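Local coordinates for protein Emp46p (Saccharomyces cerevisiae, PDB 2A6V) that serves as a calcium-independent cargo-receptor lectin involved in glycoprotein secretion, its beta-sandwich carbohydrate recognition domain binding potassium, at residues Asp119-Glu123 with Ser124-Tyr128; Arg185-Lys188 with Phe189-Ser192. All coordinates share one frame; numbering follows the deposited sequence.

Interaction 1. Residues Asp119-Glu123 with Ser124-Tyr128; sequences DKLGE and SVTAY. With K (potassium ion), chain C.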
ATOM      1  N   ASP A 119      -1.284   4.776  17.753  1.00 16.32           N
ATOM      2  CA  ASP A 119      -0.946   5.265  19.098  1.00 17.34           C
ATOM      3  C   ASP A 119      -1.859   4.701  20.156  1.00 16.66           C
ATOM      4  O   ASP A 119      -1.493   4.690  21.318  1.00 17.72           O
ATOM      5  CB  ASP A 119      -0.879   6.779  19.182  1.00 18.62           C
ATOM      6  CG  ASP A 119      -2.060   7.451  18.595  1.00 21.32           C
ATOM      7  OD1 ASP A 119      -2.174   7.499  17.334  1.00 23.91           O
ATOM      8  OD2 ASP A 119      -2.873   8.055  19.321  1.00 25.32           O
ATOM      9  N   LYS A 120      -3.031   4.221  19.756  1.00 16.12           N
ATOM     10  CA  LYS A 120      -3.954   3.603  20.714  1.00 16.02           C
ATOM     11  C   LYS A 120      -4.233   2.119  20.482  1.00 15.82           C
ATOM     12  O   LYS A 120      -4.463   1.382  21.450  1.00 16.06           O
ATOM     13  CB  LYS A 120      -5.242   4.409  20.784  1.00 16.29           C
ATOM     14  CG  LYS A 120      -5.012   5.785  21.425  1.00 18.28           C
ATOM     15  CD  LYS A 120      -6.261   6.606  21.479  1.00 20.14           C
ATOM     16  CE  LYS A 120      -6.009   7.930  22.224  1.00 21.73           C
ATOM     17  NZ  LYS A 120      -7.257   8.754  22.268  1.00 23.03           N
ATOM     18  N   LEU A 121      -4.199   1.660  19.231  1.00 15.44           N
ATOM     19  CA  LEU A 121      -4.398   0.223  18.935  1.00 15.09           C
ATOM     20  C   LEU A 121      -3.124  -0.607  19.010  1.00 14.88           C
ATOM     21  O   LEU A 121      -3.154  -1.851  19.133  1.00 15.50           O
ATOM     22  CB  LEU A 121      -4.946   0.048  17.534  1.00 15.05           C
ATOM     23  CG  LEU A 121      -6.303   0.640  17.201  1.00 14.34           C
ATOM     24  CD1 LEU A 121      -6.543   0.534  15.697  1.00 16.24           C
ATOM     25  CD2 LEU A 121      -7.383  -0.051  17.973  1.00 15.52           C
ATOM     26  N   GLY A 122      -1.992   0.058  18.849  1.00 14.69           N
ATOM     27  CA  GLY A 122      -0.746  -0.624  18.615  1.00 14.39           C
ATOM     28  C   GLY A 122      -0.712  -1.205  17.207  1.00 14.23           C
ATOM     29  O   GLY A 122      -1.257  -0.640  16.271  1.00 13.59           O
ATOM     30  N   GLU A 123      -0.074  -2.359  17.115  1.00 14.11           N
ATOM     31  CA  GLU A 123       0.240  -3.040  15.860  1.00 14.13           C
ATOM     32  C   GLU A 123      -1.046  -3.369  15.103  1.00 12.64           C
ATOM     33  O   GLU A 123      -1.886  -4.138  15.575  1.00 12.71           O
ATOM     34  CB  GLU A 123       1.017  -4.288  16.212  1.00 15.21           C
ATOM     35  CG  GLU A 123       1.997  -4.728  15.172  1.00 16.51           C
ATOM     36  CD  GLU A 123       2.932  -5.833  15.641  1.00 17.09           C
ATOM     37  OE1 GLU A 123       3.607  -6.365  14.751  1.00 16.85           O
ATOM     38  OE2 GLU A 123       2.993  -6.195  16.847  1.00 17.88           O
ATOM     39  N   SER A 124      -1.248  -2.727  13.961  1.00 11.23           N
ATOM     40  CA  SER A 124      -2.556  -2.692  13.339  1.00 11.43           C
ATOM     41  C   SER A 124      -2.547  -2.283  11.881  1.00 11.00           C
ATOM     42  O   SER A 124      -1.537  -1.753  11.389  1.00 12.06           O
ATOM     43  CB  SER A 124      -3.468  -1.716  14.110  1.00 10.84           C
ATOM     44  OG  SER A 124      -2.944  -0.402  14.051  1.00 11.30           O
ATOM     45  N   VAL A 125      -3.674  -2.554  11.208  1.00 10.58           N
ATOM     46  CA  VAL A 125      -4.068  -1.961   9.953  1.00 10.74           C
ATOM     47  C   VAL A 125      -5.096  -0.890  10.282  1.00 10.85           C
ATOM     48  O   VAL A 125      -6.094  -1.170  10.943  1.00 12.59           O
ATOM     49  CB  VAL A 125      -4.709  -3.011   8.993  1.00 10.38           C
ATOM     50  CG1 VAL A 125      -5.130  -2.384   7.693  1.00 11.79           C
ATOM     51  CG2 VAL A 125      -3.771  -4.155   8.732  1.00 11.17           C
ATOM     52  N   THR A 126      -4.856   0.325   9.840  1.00 10.79           N
ATOM     53  CA  THR A 126      -5.832   1.414   9.931  1.00 11.05           C
ATOM     54  C   THR A 126      -6.055   2.015   8.570  1.00 10.73           C
ATOM     55  O   THR A 126      -5.094   2.200   7.811  1.00 11.29           O
ATOM     56  CB  THR A 126      -5.419   2.491  10.959  1.00 10.20           C
ATOM     57  OG1 THR A 126      -4.033   2.853  10.794  1.00 10.72           O
ATOM     58  CG2 THR A 126      -5.562   1.946  12.385  1.00 11.28           C
ATOM     59  N   ALA A 127      -7.309   2.240   8.216  1.00 10.90           N
ATOM     60  CA  ALA A 127      -7.691   2.714   6.897  1.00 11.61           C
ATOM     61  C   ALA A 127      -8.248   4.124   6.999  1.00 12.67           C
ATOM     62  O   ALA A 127      -9.159   4.383   7.795  1.00 12.87           O
ATOM     63  CB  ALA A 127      -8.705   1.763   6.277  1.00 11.94           C
ATOM     64  N   TYR A 128      -7.706   5.024   6.190  1.00 12.97           N
ATOM     65  CA  TYR A 128      -8.048   6.432   6.243  1.00 13.22           C
ATOM     66  C   TYR A 128      -8.510   6.885   4.870  1.00 14.82           C
ATOM     67  O   TYR A 128      -7.940   6.514   3.843  1.00 15.01           O
ATOM     68  CB  TYR A 128      -6.812   7.247   6.609  1.00 13.17           C
ATOM     69  CG  TYR A 128      -6.318   7.091   8.014  1.00 12.78           C
ATOM     70  CD1 TYR A 128      -6.647   8.032   8.983  1.00 13.42           C
ATOM     71  CD2 TYR A 128      -5.478   6.048   8.378  1.00 12.76           C
ATOM     72  CE1 TYR A 128      -6.182   7.919  10.271  1.00 12.41           C
ATOM     73  CE2 TYR A 128      -4.992   5.935   9.703  1.00 12.67           C
ATOM     74  CZ  TYR A 128      -5.378   6.886  10.645  1.00 11.58           C
ATOM     75  OH  TYR A 128      -4.924   6.796  11.951  1.00 14.30           O
TER
HETATM   76  K     K C   1      -5.637   8.583  14.069  1.00 15.90           K
HETATM   77  O   HOH W   1      -4.556   6.886  16.045  1.00 16.75           O
HETATM   78  O   HOH W   2      -8.115   8.047  15.372  1.00 16.26           O

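Interaction 2. Residues Arg185-Lys188 with Phe189-Ser192; sequences RKVK and FMGS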
ATOM      1  N   ARG A 185     -18.535   0.206   2.564  1.00 21.81           N
ATOM      2  CA  ARG A 185     -19.098   0.757   1.335  1.00 23.29           C
ATOM      3  C   ARG A 185     -18.829   2.268   1.234  1.00 24.01           C
ATOM      4  O   ARG A 185     -19.372   2.942   0.367  1.00 25.55           O
ATOM      5  CB  ARG A 185     -20.592   0.443   1.277  1.00 23.05           C
ATOM      6  CG  ARG A 185     -20.871  -0.974   0.850  1.00 23.36           C
ATOM      7  CD  ARG A 185     -22.324  -1.286   0.615  1.00 23.61           C
ATOM      8  NE  ARG A 185     -22.486  -2.532  -0.146  1.00 22.37           N
ATOM      9  CZ  ARG A 185     -22.702  -3.728   0.377  1.00 22.90           C
ATOM     10  NH1 ARG A 185     -22.800  -3.902   1.690  1.00 24.47           N
ATOM     11  NH2 ARG A 185     -22.833  -4.775  -0.418  1.00 24.31           N
ATOM     12  N   LYS A 186     -17.935   2.774   2.087  1.00 25.54           N
ATOM     13  CA  LYS A 186     -17.623   4.203   2.166  1.00 26.57           C
ATOM     14  C   LYS A 186     -16.675   4.700   1.077  1.00 26.47           C
ATOM     15  O   LYS A 186     -16.646   5.896   0.772  1.00 26.95           O
ATOM     16  CB  LYS A 186     -16.987   4.527   3.523  1.00 26.92           C
ATOM     17  CG  LYS A 186     -17.902   4.335   4.714  1.00 29.48           C
ATOM     18  CD  LYS A 186     -17.326   4.988   5.971  1.00 32.24           C
ATOM     19  CE  LYS A 186     -18.366   5.043   7.090  1.00 33.96           C
ATOM     20  NZ  LYS A 186     -17.792   5.556   8.368  1.00 35.24           N
ATOM     21  N   VAL A 187     -15.857   3.802   0.540  1.00 26.50           N
ATOM     22  CA  VAL A 187     -14.904   4.162  -0.508  1.00 26.31           C
ATOM     23  C   VAL A 187     -15.600   3.964  -1.861  1.00 26.61           C
ATOM     24  O   VAL A 187     -15.851   2.832  -2.273  1.00 26.98           O
ATOM     25  CB  VAL A 187     -13.600   3.321  -0.425  1.00 26.30           C
ATOM     26  CG1 VAL A 187     -12.489   3.969  -1.247  1.00 25.34           C
ATOM     27  CG2 VAL A 187     -13.144   3.141   1.019  1.00 25.41           C
ATOM     28  N   LYS A 188     -15.922   5.063  -2.538  1.00 26.84           N
ATOM     29  CA  LYS A 188     -16.662   4.996  -3.796  1.00 27.35           C
ATOM     30  C   LYS A 188     -15.927   5.591  -4.994  1.00 27.18           C
ATOM     31  O   LYS A 188     -16.312   5.348  -6.129  1.00 26.12           O
ATOM     32  CB  LYS A 188     -18.005   5.706  -3.647  1.00 27.77           C
ATOM     33  CG  LYS A 188     -18.952   5.018  -2.697  1.00 29.34           C
ATOM     34  CD  LYS A 188     -20.214   5.834  -2.489  1.00 31.52           C
ATOM     35  CE  LYS A 188     -20.707   5.757  -1.051  1.00 32.71           C
ATOM     36  NZ  LYS A 188     -21.517   4.530  -0.836  1.00 34.84           N
ATOM     37  N   PHE A 189     -14.884   6.385  -4.767  1.00 27.08           N
ATOM     38  CA  PHE A 189     -14.283   7.121  -5.878  1.00 27.73           C
ATOM     39  C   PHE A 189     -13.689   6.247  -6.989  1.00 28.05           C
ATOM     40  O   PHE A 189     -13.612   6.681  -8.140  1.00 28.69           O
ATOM     41  CB  PHE A 189     -13.267   8.156  -5.371  1.00 27.60           C
ATOM     42  CG  PHE A 189     -11.993   7.565  -4.846  1.00 27.43           C
ATOM     43  CD1 PHE A 189     -10.927   7.324  -5.692  1.00 27.93           C
ATOM     44  CD2 PHE A 189     -11.849   7.284  -3.491  1.00 27.43           C
ATOM     45  CE1 PHE A 189      -9.751   6.799  -5.205  1.00 27.62           C
ATOM     46  CE2 PHE A 189     -10.673   6.742  -3.009  1.00 26.27           C
ATOM     47  CZ  PHE A 189      -9.625   6.510  -3.870  1.00 26.68           C
ATOM     48  N   MET A 190     -13.288   5.016  -6.670  1.00 28.64           N
ATOM     49  CA  MET A 190     -12.664   4.154  -7.671  1.00 29.27           C
ATOM     50  C   MET A 190     -13.649   3.618  -8.705  1.00 29.87           C
ATOM     51  O   MET A 190     -13.233   3.128  -9.747  1.00 30.37           O
ATOM     52  CB  MET A 190     -11.967   2.951  -7.026  1.00 29.28           C
ATOM     53  CG  MET A 190     -10.808   3.302  -6.135  1.00 28.87           C
ATOM     54  SD  MET A 190     -11.318   3.455  -4.445  1.00 30.11           S
ATOM     55  CE  MET A 190     -11.759   1.736  -3.997  1.00 29.71           C
ATOM     56  N   GLY A 191     -14.944   3.666  -8.405  1.00 31.14           N
ATOM     57  CA  GLY A 191     -15.947   3.196  -9.342  1.00 31.87           C
ATOM     58  C   GLY A 191     -16.064   4.089 -10.566  1.00 32.93           C
ATOM     59  O   GLY A 191     -16.394   3.609 -11.658  1.00 34.19           O
ATOM     60  N   SER A 192     -15.757   5.372 -10.395  1.00 33.06           N
ATOM     61  CA  SER A 192     -16.095   6.401 -11.379  1.00 33.32           C
ATOM     62  C   SER A 192     -14.955   7.374 -11.711  1.00 32.99           C
ATOM     63  O   SER A 192     -15.183   8.421 -12.323  1.00 33.39           O
ATOM     64  CB  SER A 192     -17.293   7.194 -10.857  1.00 33.27           C
ATOM     65  OG  SER A 192     -16.987   7.850  -9.631  1.00 34.48           O
TER

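Interaction 1. Residues Asp119-Glu123 with Ser124-Tyr128
L121 meets T126 where the loop of residues 119-123, in which G122 has a positive phi of 72°, reverses the chain and turns a corner at E123 before strand 124-131, an inner strand of one sheet of the legume-lectin-like beta sandwich. The connection is that of a beta hairpin: S124 and T126 bond through their backbones to R116 and L114 on the preceding arm. The side chain of S124 ties the first residue of the strand back to the end of the loop. With chi1 at 62°, its OG sits between the backbone N and the carbonyl carbon and reaches back to donate to G122 O at 2.8 Å. The hydroxyl meets this oxygen from nearly straight ahead, at a C=O...donor angle of 156° and slightly tilted from the carbonyl plane. Beside this bond, the side chains of L121 and T126 run alongside one another head to tail, and the L121 CD1 methyl rests on T126 CG2 at 3.7 Å; Y143 also packs on both residues. The extended chain of E123 carries its carboxylate to a salt bridge with R78, and OE1 also accepts from the backbone N of Y151 and Q152.

A potassium ion is reached from both ends of the segment, and I138 O, E139 O, S141 O and a second water make up its six ligands. The ion lies in the plane of the Y128 ring, at its edge, with OH 2.9 Å from the potassium. Roughly at right angles to the tyrosine oxygen, a water bound to the ion at 2.8 Å donates a hydrogen bond to D119 OD1, the same oxygen that pairs with R116.

Interaction 2. Residues Arg185-Lys188 with Phe189-Ser192
V187, just before a type I beta-turn at residues 188-191, meets M190 at the turn's second corner, in the loop that leaves edge strand 179-184 of one sheet of the legume-lectin-like beta sandwich and runs on to strand 196-202 of the other. Hydrogen bonding defines the turn. G191 N donates to K188 O over 3.1 Å, reaching the oxygen from above the carbonyl plane rather than along a lone pair, at an N-H...O angle of 157°. F189 and M190 occupy the two corner positions with helical backbone angles, and a weak bond from S192 N to F189 O repeats the pattern one residue on.

A second polar link draws the loop together before the turn. The K188 chain starts out extended but bends at chi3 and chi4, the last torsion being -83°, and this curl returns NZ to its own loop, where it donates to R185 O at 2.9 Å. The guanidinium of R185 is engaged elsewhere, NH2 donating to D168 O.

Apolar contact gathers on the inner side, where V187 and M190 both pack on L172 of strand 171-176. V187 CG1 does the touching: it lies 3.4 Å from M190 SD, with the terminal CE of the methionine close by, and 3.8 Å from F189 CE2, which it approaches obliquely. The methionine is bent at chi2 (93°) and chi3, folding its sulfur back over the phenylalanine in a Met-aromatic contact, with M190 SD 3.5 Å above the plane of the F189 ring and offset toward its rim.

Overall arrangement
Together the two contacts show how local turns serve a beta sandwich in different ways. Interaction 1 closes a hairpin within one sheet and carries part of a potassium site; interaction 2 shapes a connection between sheets, from edge strand 179-184 to strand 196-202. They follow in series along the chain, with centres 22 Å apart. Strand 124-131 runs from the hairpin toward the later loop, bringing the nearest atoms to about 7 Å, still without touch. The side chain of V187 lies about 9 Å from that of Y128, so interaction 2 is near the metal-binding tyrosine yet supplies no ligand to the ion.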